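Local atomic coordinates of aminotransferase, class III (Deinococcus radiodurans, PDB entry 3I4J), a protein that probably catalyses the pyridoxal-phosphate-dependent transfer of amino groups. Residues 68-71 / 72-76; 274-277 / 278-281; 412-415 / 416-420; 378-382 / 383-387. The protein carries 1 engineered substitution. All blocks are in the same frame, centred on the assembly; numbering follows the deposited sequence.

Contact 1: residues 68-71 / 72-76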
loop_
_atom_site.group_PDB
_atom_site.type_symbol
_atom_site.label_atom_id
_atom_site.label_comp_id
_atom_site.label_asym_id
_atom_site.label_seq_id
_atom_site.Cartn_x
_atom_site.Cartn_y
_atom_site.Cartn_z
ATOM N N GLN C 68 -12.575 12.862 2.924
ATOM C CA GLN C 68 -13.389 13.930 2.350
ATOM C C GLN C 68 -14.610 13.439 1.567
ATOM O O GLN C 68 -15.705 13.989 1.713
ATOM C CB GLN C 68 -12.508 14.808 1.445
ATOM C CG GLN C 68 -11.233 15.296 2.127
ATOM C CD GLN C 68 -10.250 15.961 1.174
ATOM O OE1 GLN C 68 -10.027 15.488 0.059
ATOM N NE2 GLN C 68 -9.645 17.055 1.623
ATOM N N PHE C 69 -14.426 12.407 0.746
ATOM C CA PHE C 69 -15.522 11.875 -0.065
ATOM C C PHE C 69 -15.509 10.363 -0.195
ATOM O O PHE C 69 -14.483 9.712 -0.020
ATOM C CB PHE C 69 -15.452 12.404 -1.499
ATOM C CG PHE C 69 -15.535 13.886 -1.616
ATOM C CD1 PHE C 69 -16.768 14.528 -1.635
ATOM C CD2 PHE C 69 -14.374 14.650 -1.719
ATOM C CE1 PHE C 69 -16.848 15.910 -1.756
ATOM C CE2 PHE C 69 -14.441 16.033 -1.839
ATOM C CZ PHE C 69 -15.680 16.665 -1.859
ATOM N N SER C 70 -16.676 9.830 -0.530
ATOM C CA SER C 70 -16.835 8.420 -0.816
ATOM C C SER C 70 -16.959 8.546 -2.332
ATOM O O SER C 70 -16.777 9.643 -2.863
ATOM C CB SER C 70 -18.135 7.872 -0.218
ATOM O OG SER C 70 -18.308 6.507 -0.569
ATOM N N SER C 71 -17.246 7.461 -3.039
ATOM C CA SER C 71 -17.393 7.546 -4.489
ATOM C C SER C 71 -18.459 6.566 -4.933
ATOM O O SER C 71 -18.690 5.560 -4.266
ATOM C CB SER C 71 -16.071 7.226 -5.196
ATOM O OG SER C 71 -15.686 5.873 -5.014
ATOM N N ASP C 72 -19.112 6.849 -6.054
ATOM C CA ASP C 72 -20.147 5.947 -6.529
ATOM C C ASP C 72 -19.601 4.544 -6.804
ATOM O O ASP C 72 -20.282 3.555 -6.536
ATOM C CB ASP C 72 -20.865 6.524 -7.766
ATOM C CG ASP C 72 -19.918 6.930 -8.882
ATOM O OD1 ASP C 72 -18.680 6.863 -8.707
ATOM O OD2 ASP C 72 -20.432 7.331 -9.954
ATOM N N VAL C 73 -18.370 4.444 -7.303
ATOM C CA VAL C 73 -17.806 3.124 -7.573
ATOM C C VAL C 73 -17.519 2.343 -6.292
ATOM O O VAL C 73 -17.672 1.125 -6.268
ATOM C CB VAL C 73 -16.517 3.196 -8.433
ATOM C CG1 VAL C 73 -16.854 3.766 -9.786
ATOM C CG2 VAL C 73 -15.449 4.036 -7.745
ATOM N N LEU C 74 -17.106 3.034 -5.231
ATOM C CA LEU C 74 -16.840 2.355 -3.966
ATOM C C LEU C 74 -18.172 1.886 -3.384
ATOM O O LEU C 74 -18.282 0.761 -2.895
ATOM C CB LEU C 74 -16.140 3.291 -2.973
ATOM C CG LEU C 74 -15.782 2.689 -1.605
ATOM C CD1 LEU C 74 -14.937 1.434 -1.795
ATOM C CD2 LEU C 74 -15.030 3.715 -0.761
ATOM N N GLU C 75 -19.180 2.756 -3.436
ATOM C CA GLU C 75 -20.509 2.411 -2.930
ATOM C C GLU C 75 -21.031 1.176 -3.659
ATOM O O GLU C 75 -21.582 0.261 -3.043
ATOM C CB GLU C 75 -21.493 3.563 -3.159
ATOM C CG GLU C 75 -21.212 4.835 -2.378
ATOM C CD GLU C 75 -21.353 4.649 -0.883
ATOM O OE1 GLU C 75 -22.139 3.767 -0.460
ATOM O OE2 GLU C 75 -20.694 5.394 -0.131
ATOM N N GLU C 76 -20.866 1.161 -4.979
ATOM C CA GLU C 76 -21.328 0.046 -5.792
ATOM C C GLU C 76 -20.547 -1.222 -5.474
ATOM O O GLU C 76 -21.128 -2.272 -5.192
ATOM C CB GLU C 76 -21.186 0.379 -7.278
ATOM C CG GLU C 76 -21.645 -0.730 -8.211
ATOM C CD GLU C 76 -21.490 -0.366 -9.678
ATOM O OE1 GLU C 76 -21.030 0.762 -9.972
ATOM O OE2 GLU C 76 -21.831 -1.209 -10.536
#

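Contact 2: residues 274-277 / 278-281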
loop_
_atom_site.group_PDB
_atom_site.type_symbol
_atom_site.label_atom_id
_atom_site.label_comp_id
_atom_site.label_asym_id
_atom_site.label_seq_id
_atom_site.Cartn_x
_atom_site.Cartn_y
_atom_site.Cartn_z
ATOM N N LEU C 274 -14.090 -6.835 5.633
ATOM C CA LEU C 274 -15.545 -6.761 5.697
ATOM C C LEU C 274 -15.858 -7.005 7.159
ATOM O O LEU C 274 -15.456 -8.028 7.718
ATOM C CB LEU C 274 -16.192 -7.842 4.825
ATOM C CG LEU C 274 -16.190 -7.600 3.312
ATOM C CD1 LEU C 274 -16.596 -8.881 2.585
ATOM C CD2 LEU C 274 -17.147 -6.452 2.973
ATOM N N ALA C 275 -16.541 -6.050 7.783
ATOM C CA ALA C 275 -16.888 -6.154 9.195
ATOM C C ALA C 275 -18.384 -6.315 9.412
ATOM O O ALA C 275 -19.196 -5.712 8.711
ATOM C CB ALA C 275 -16.385 -4.927 9.943
ATOM N N ALA C 276 -18.744 -7.133 10.396
ATOM C CA ALA C 276 -20.147 -7.363 10.717
ATOM C C ALA C 276 -20.768 -6.032 11.139
ATOM O O ALA C 276 -20.102 -5.205 11.760
ATOM C CB ALA C 276 -20.252 -8.376 11.853
ATOM N N PRO C 277 -22.055 -5.811 10.809
ATOM C CA PRO C 277 -22.766 -4.571 11.156
ATOM C C PRO C 277 -22.575 -4.161 12.616
ATOM O O PRO C 277 -22.353 -2.991 12.919
ATOM C CB PRO C 277 -24.224 -4.910 10.853
ATOM C CG PRO C 277 -24.120 -5.860 9.729
ATOM C CD PRO C 277 -22.960 -6.755 10.130
ATOM N N GLN C 278 -22.670 -5.136 13.513
ATOM C CA GLN C 278 -22.507 -4.910 14.949
ATOM C C GLN C 278 -21.167 -4.247 15.268
ATOM O O GLN C 278 -21.093 -3.317 16.069
ATOM C CB GLN C 278 -22.603 -6.251 15.685
ATOM C CG GLN C 278 -22.060 -6.260 17.103
ATOM C CD GLN C 278 -22.991 -5.610 18.100
ATOM O OE1 GLN C 278 -23.262 -4.410 18.028
ATOM N NE2 GLN C 278 -23.491 -6.403 19.043
ATOM N N VAL C 279 -20.105 -4.742 14.644
ATOM C CA VAL C 279 -18.776 -4.197 14.872
ATOM C C VAL C 279 -18.669 -2.781 14.298
ATOM O O VAL C 279 -18.157 -1.876 14.955
ATOM C CB VAL C 279 -17.704 -5.100 14.239
ATOM C CG1 VAL C 279 -16.325 -4.483 14.421
ATOM C CG2 VAL C 279 -17.761 -6.487 14.884
ATOM N N TYR C 280 -19.159 -2.598 13.077
ATOM C CA TYR C 280 -19.129 -1.286 12.426
ATOM C C TYR C 280 -19.893 -0.245 13.248
ATOM O O TYR C 280 -19.380 0.837 13.534
ATOM C CB TYR C 280 -19.750 -1.376 11.027
ATOM C CG TYR C 280 -19.916 -0.042 10.331
ATOM C CD1 TYR C 280 -18.807 0.720 9.966
ATOM C CD2 TYR C 280 -21.186 0.457 10.031
ATOM C CE1 TYR C 280 -18.952 1.948 9.319
ATOM C CE2 TYR C 280 -21.345 1.686 9.387
ATOM C CZ TYR C 280 -20.223 2.424 9.035
ATOM O OH TYR C 280 -20.377 3.641 8.412
ATOM N N GLU C 281 -21.123 -0.581 13.626
ATOM C CA GLU C 281 -21.961 0.333 14.403
ATOM C C GLU C 281 -21.345 0.706 15.751
ATOM O O GLU C 281 -21.517 1.829 16.230
ATOM C CB GLU C 281 -23.342 -0.285 14.620
ATOM C CG GLU C 281 -24.134 -0.505 13.345
ATOM C CD GLU C 281 -25.391 -1.324 13.581
ATOM O OE1 GLU C 281 -26.100 -1.048 14.574
ATOM O OE2 GLU C 281 -25.675 -2.235 12.771
#

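Contact 3: residues 412-415 / 416-420. Engineered in segment 416-420: Gly416 (natural residue Glu).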
loop_
_atom_site.group_PDB
_atom_site.type_symbol
_atom_site.label_atom_id
_atom_site.label_comp_id
_atom_site.label_asym_id
_atom_site.label_seq_id
_atom_site.Cartn_x
_atom_site.Cartn_y
_atom_site.Cartn_z
ATOM N N ALA C 412 -6.191 -28.462 -19.857
ATOM C CA ALA C 412 -4.974 -28.766 -20.596
ATOM C C ALA C 412 -3.779 -28.063 -19.962
ATOM O O ALA C 412 -2.688 -28.631 -19.871
ATOM C CB ALA C 412 -5.123 -28.342 -22.056
ATOM N N GLU C 413 -3.987 -26.824 -19.521
ATOM C CA GLU C 413 -2.912 -26.061 -18.894
ATOM C C GLU C 413 -2.536 -26.652 -17.529
ATOM O O GLU C 413 -1.383 -26.563 -17.109
ATOM C CB GLU C 413 -3.319 -24.584 -18.780
ATOM C CG GLU C 413 -3.625 -23.966 -20.152
ATOM C CD GLU C 413 -4.116 -22.532 -20.090
ATOM O OE1 GLU C 413 -4.799 -22.164 -19.108
ATOM O OE2 GLU C 413 -3.834 -21.773 -21.046
ATOM N N VAL C 414 -3.498 -27.264 -16.839
ATOM C CA VAL C 414 -3.192 -27.891 -15.556
ATOM C C VAL C 414 -2.257 -29.076 -15.831
ATOM O O VAL C 414 -1.298 -29.311 -15.096
ATOM C CB VAL C 414 -4.473 -28.395 -14.831
ATOM C CG1 VAL C 414 -4.092 -29.323 -13.676
ATOM C CG2 VAL C 414 -5.260 -27.219 -14.282
ATOM N N ASP C 415 -2.524 -29.818 -16.903
ATOM C CA ASP C 415 -1.665 -30.949 -17.237
ATOM C C ASP C 415 -0.273 -30.459 -17.631
ATOM O O ASP C 415 0.727 -31.102 -17.318
ATOM C CB ASP C 415 -2.270 -31.785 -18.371
ATOM C CG ASP C 415 -3.472 -32.592 -17.919
ATOM O OD1 ASP C 415 -3.453 -33.098 -16.776
ATOM O OD2 ASP C 415 -4.430 -32.731 -18.705
ATOM N N GLY C 416 -0.214 -29.316 -18.310
ATOM C CA GLY C 416 1.071 -28.764 -18.706
ATOM C C GLY C 416 1.881 -28.362 -17.486
ATOM O O GLY C 416 3.095 -28.565 -17.424
ATOM N N LEU C 417 1.200 -27.781 -16.507
ATOM C CA LEU C 417 1.850 -27.365 -15.269
ATOM C C LEU C 417 2.447 -28.602 -14.597
ATOM O O LEU C 417 3.596 -28.591 -14.156
ATOM C CB LEU C 417 0.825 -26.691 -14.350
ATOM C CG LEU C 417 1.260 -26.144 -12.988
ATOM C CD1 LEU C 417 0.176 -25.206 -12.461
ATOM C CD2 LEU C 417 1.504 -27.282 -12.012
ATOM N N LEU C 418 1.658 -29.671 -14.533
ATOM C CA LEU C 418 2.107 -30.920 -13.922
ATOM C C LEU C 418 3.325 -31.498 -14.649
ATOM O O LEU C 418 4.250 -32.003 -14.014
ATOM C CB LEU C 418 0.960 -31.940 -13.911
ATOM C CG LEU C 418 -0.201 -31.620 -12.959
ATOM C CD1 LEU C 418 -1.409 -32.463 -13.311
ATOM C CD2 LEU C 418 0.223 -31.875 -11.519
ATOM N N ALA C 419 3.330 -31.411 -15.976
ATOM C CA ALA C 419 4.445 -31.924 -16.767
ATOM C C ALA C 419 5.715 -31.138 -16.463
ATOM O O ALA C 419 6.799 -31.709 -16.332
ATOM C CB ALA C 419 4.117 -31.837 -18.253
ATOM N N LEU C 420 5.579 -29.821 -16.349
ATOM C CA LEU C 420 6.723 -28.968 -16.051
ATOM C C LEU C 420 7.259 -29.266 -14.654
ATOM O O LEU C 420 8.470 -29.316 -14.435
ATOM C CB LEU C 420 6.321 -27.494 -16.151
ATOM C CG LEU C 420 5.856 -27.026 -17.536
ATOM C CD1 LEU C 420 5.369 -25.589 -17.445
ATOM C CD2 LEU C 420 6.995 -27.151 -18.549
#

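Contact 4: residues 378-382 / 383-387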
loop_
_atom_site.group_PDB
_atom_site.type_symbol
_atom_site.label_atom_id
_atom_site.label_comp_id
_atom_site.label_asym_id
_atom_site.label_seq_id
_atom_site.Cartn_x
_atom_site.Cartn_y
_atom_site.Cartn_z
ATOM N N ALA C 378 14.839 -25.021 -10.668
ATOM C CA ALA C 378 14.771 -25.979 -11.763
ATOM C C ALA C 378 13.469 -25.792 -12.531
ATOM O O ALA C 378 13.441 -25.893 -13.759
ATOM C CB ALA C 378 14.869 -27.402 -11.226
ATOM N N ALA C 379 12.392 -25.512 -11.801
ATOM C CA ALA C 379 11.089 -25.294 -12.416
ATOM C C ALA C 379 11.152 -24.050 -13.298
ATOM O O ALA C 379 10.673 -24.051 -14.434
ATOM C CB ALA C 379 10.025 -25.117 -11.340
ATOM N N LEU C 380 11.749 -22.988 -12.769
ATOM C CA LEU C 380 11.871 -21.742 -13.512
ATOM C C LEU C 380 12.625 -22.008 -14.810
ATOM O O LEU C 380 12.223 -21.550 -15.878
ATOM C CB LEU C 380 12.616 -20.691 -12.681
ATOM C CG LEU C 380 12.663 -19.282 -13.279
ATOM C CD1 LEU C 380 11.252 -18.741 -13.410
ATOM C CD2 LEU C 380 13.499 -18.371 -12.395
ATOM N N LYS C 381 13.717 -22.761 -14.701
ATOM C CA LYS C 381 14.546 -23.114 -15.850
ATOM C C LYS C 381 13.681 -23.726 -16.948
ATOM O O LYS C 381 13.881 -23.454 -18.134
ATOM C CB LYS C 381 15.618 -24.121 -15.426
ATOM C CG LYS C 381 17.003 -23.866 -16.001
ATOM C CD LYS C 381 17.619 -22.608 -15.405
ATOM C CE LYS C 381 19.086 -22.468 -15.784
ATOM N NZ LYS C 381 19.290 -22.379 -17.258
ATOM N N ARG C 382 12.718 -24.554 -16.544
ATOM C CA ARG C 382 11.819 -25.208 -17.492
ATOM C C ARG C 382 10.631 -24.344 -17.887
ATOM O O ARG C 382 9.837 -24.725 -18.745
ATOM C CB ARG C 382 11.317 -26.536 -16.921
ATOM C CG ARG C 382 12.321 -27.665 -17.048
ATOM C CD ARG C 382 11.886 -28.889 -16.265
ATOM N NE ARG C 382 12.823 -29.994 -16.441
ATOM C CZ ARG C 382 12.794 -30.851 -17.456
ATOM N NH1 ARG C 382 11.866 -30.746 -18.397
ATOM N NH2 ARG C 382 13.701 -31.811 -17.530
ATOM N N GLY C 383 10.498 -23.184 -17.255
ATOM C CA GLY C 383 9.401 -22.301 -17.601
ATOM C C GLY C 383 8.178 -22.398 -16.711
ATOM O O GLY C 383 7.056 -22.172 -17.165
ATOM N N LEU C 384 8.389 -22.735 -15.445
ATOM C CA LEU C 384 7.290 -22.838 -14.492
ATOM C C LEU C 384 7.531 -21.924 -13.294
ATOM O O LEU C 384 8.557 -22.025 -12.622
ATOM C CB LEU C 384 7.123 -24.280 -14.003
ATOM C CG LEU C 384 6.029 -24.481 -12.943
ATOM C CD1 LEU C 384 4.674 -24.126 -13.535
ATOM C CD2 LEU C 384 6.040 -25.928 -12.453
ATOM N N ILE C 385 6.579 -21.032 -13.037
ATOM C CA ILE C 385 6.662 -20.105 -11.917
ATOM C C ILE C 385 6.038 -20.751 -10.678
ATOM O O ILE C 385 4.934 -21.293 -10.748
ATOM C CB ILE C 385 5.876 -18.799 -12.200
ATOM C CG1 ILE C 385 6.377 -18.135 -13.486
ATOM C CG2 ILE C 385 6.011 -17.845 -11.017
ATOM C CD1 ILE C 385 7.827 -17.719 -13.435
ATOM N N THR C 386 6.752 -20.700 -9.557
ATOM C CA THR C 386 6.249 -21.237 -8.296
ATOM C C THR C 386 6.312 -20.110 -7.267
ATOM O O THR C 386 6.880 -19.053 -7.541
ATOM C CB THR C 386 7.078 -22.451 -7.811
ATOM O OG1 THR C 386 8.454 -22.081 -7.683
ATOM C CG2 THR C 386 6.953 -23.602 -8.793
ATOM N N TYR C 387 5.741 -20.322 -6.086
ATOM C CA TYR C 387 5.725 -19.271 -5.075
ATOM C C TYR C 387 7.123 -18.785 -4.713
ATOM O O TYR C 387 7.331 -17.586 -4.506
ATOM C CB TYR C 387 5.010 -19.751 -3.814
ATOM C CG TYR C 387 4.460 -18.623 -2.971
ATOM C CD1 TYR C 387 3.264 -17.991 -3.317
ATOM C CD2 TYR C 387 5.133 -18.182 -1.831
ATOM C CE1 TYR C 387 2.748 -16.950 -2.548
ATOM C CE2 TYR C 387 4.625 -17.137 -1.050
ATOM C CZ TYR C 387 3.432 -16.529 -1.416
ATOM O OH TYR C 387 2.915 -15.511 -0.647
#

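Contact 1: residues 68-71 / 72-76
Ser70 and Ser71 grip the first turn of helix 72-84 through three hydrogen bonds, a worked case of a serine N-cap. Ser71 holds the cap position, and its OG accepts from Leu74 N at 3.2 Å. The hydroxyl lies between its own backbone N and carbonyl carbon (chi1 66°), a setting that turns it over the opening of the turn. Packing is close here, with Val73 CG2 only 3.3 Å from Ser71 OG. The carbonyl of the same serine takes the next N-H: Glu75 N reaches Ser71 O at 3.0 Å in a nearly straight bond (170°). Glu75 then bends at its second torsion and folds back along the turn, so that its OE2 receives Ser70 OG at 2.7 Å on the anti side, 23° out of the carboxylate plane. That oxygen is gripped twice, since Tyr6 OH of the second subunit also bonds to it. With an alanine in place of Glu75, the hydroxyls of Ser70 and of Tyr6 of the second subunit would probably lose their shared acceptor. Between the two segments the other flank is looser: Asp72 leaves the backbone pointing away from 68-71, its OD1 takes only a weak bond from Val73 N, and Glu76 stands exposed. Ser71, Val73 and Leu74 rest on helix 300-315, while strand 70-71 pairs in parallel with a strand of the second subunit.

Contact 2: residues 274-277 / 278-281
Val279 is the first side chain of 278-281 to turn back on Ala276, following Gln278, the second residue of helix 277-284, whose amide is directed off the turn. Val279 N makes a weak, bent bond to Ala276 O at 2.9 Å. Its CG2 branch lies beside the backbone N and thereby looks back toward the strand end, resting 4.4 Å from Ala276 CB. Ala275 CB approaches the same valine, and Leu108 and Tyr112 of helix 98-115 pack on it as well. Tyr280 gives the straighter bond to the N-cap carbonyl: its N meets Ala276 O at 3.1 Å and 169°. With CG anti to the backbone N (chi1 173°), the ring is carried off the turn to stand edge-to-face with Phe5 of the second subunit. Glu281 completes the turn with a bond from its N to Pro277 O at 2.8 Å. Its side chain runs back beside that carbonyl, CG lying 3.1 Å from Pro277 O, and OE2 ends beside the proline, 3.6 Å from Pro277 CB. Chemically, this helix start is served by backbone alone: Ala276 offers no side-chain acceptor, its carbonyl takes the N-H of Tyr280 and, weakly, that of Val279, and Pro277, lacking an N-H, asks for no partner. The helix start may favour the charge of Glu281, although the nearby Pro277 O, also an acceptor, would offset part of this.

Contact 3: residues 412-415 / 416-420
Val414 CG1 is anti to its backbone N (chi1 167°), whereas Leu418, one turn on, has CG beside its backbone N (chi1 -69°); these two settings lay the side chains next to each other, pointing the same way. Val414 CG1 and Leu418 CD1 meet at 4.1 Å, an easy apolar contact of the i to i+4 kind. The leucine also lies down along the helix, with its CG 3.3 Å from Val414 O, so one methine covers the carbonyl that accepts from Leu418 N at 3.0 Å. Asp415 crosses the leucine obliquely, OD1 standing 4.1 Å from Leu418 CD1; the same oxygen takes a weak bond from Gln328 NE2 of helix 318-339. Leu417 leaves the helix on another side, and only its CB stays near the preceding turn, 3.5 Å from Val414 O. Gly416 is an engineered replacement of the natural glutamate. It adds no side chain to this surface, yet it keeps the regular spacing, its N donating to Ala412 O at 3.0 Å. The flanking bonds are alike, Leu417 N to Glu413 O and Ala419 N to Asp415 O. Sorted by face, Val414 and Leu418 pack on Leu329 of helix 318-339, Leu417 on Leu32 and Leu384, while Ala412, Asp415 and Ala419 are exposed. This is the pattern of an amphipathic alpha-helix, here the C-terminal helix 411-428 of a class-III aminotransferase.

Contact 4: residues 378-382 / 383-387
A Schellman motif closes the last turn around Arg382, and Leu384 and Gly383 provide its two bonds back into that turn. Leu384 N reaches Ala379 O at 2.8 Å, the long six-to-one link, and Gly383 N reaches Leu380 O at 2.7 Å, the shorter link within it. Both donors come from above the carbonyl planes, the glycine N-H by 65°, as the backbone curls over the helix end. Gly383 turns with a positive phi of 97°. A side chain at these angles would collide with Arg382 O, which leaves glycine as the fitting residue. The apolar partner of the motif is present too: Ala379 CB touches Leu384 CB at 4.0 Å, joining the residues that the longer bond already ties together. Leu384 O also lies 3.4 Å from Leu380 CA, a CH...O contact. Farther out, Leu380 has CG anti to its backbone N (chi1 -173°), which carries CD1 alongside the chain as it leaves. There it lies side by side with Ile385, the CD1 atoms of Leu380 and Ile385 only 3.6 Å apart, and Tyr31 of strand 30-32 packs on both. Arg382 turns outward to a salt bridge with Asp427, and Arg29 NH2 bonds to Leu380 O, giving that carbonyl a second donor. Beyond the cap, Gly383 and Ile385 make backbone bonds with Leu32. Ala379 and Leu384 thus form the hydrophobic pair between C3 and C'' that is characteristic of this cap, from which the chain runs out beside strand 30-32.

Overall arrangement
The four contacts form two groups within the chain. Contacts 3 and 4 have centres 12 Å apart and touch: Leu420 CB lies 3.9 Å from Leu384 CB, so the C-terminal helix packs on the chain leaving the Schellman turn. Contacts 1 and 2, both helix starts, have centres about 18 Å apart and do not touch, yet each meets the N-terminal residues of the second subunit, Glu75 bonding to Tyr6 and Tyr280 packing on it. Between the groups the centres stand 41 to 43 Å apart. The dimer shortens that gap: from contact 1, Gln68 packs on Thr386 and Phe69 on Ile385 of the second subunit's contact 4.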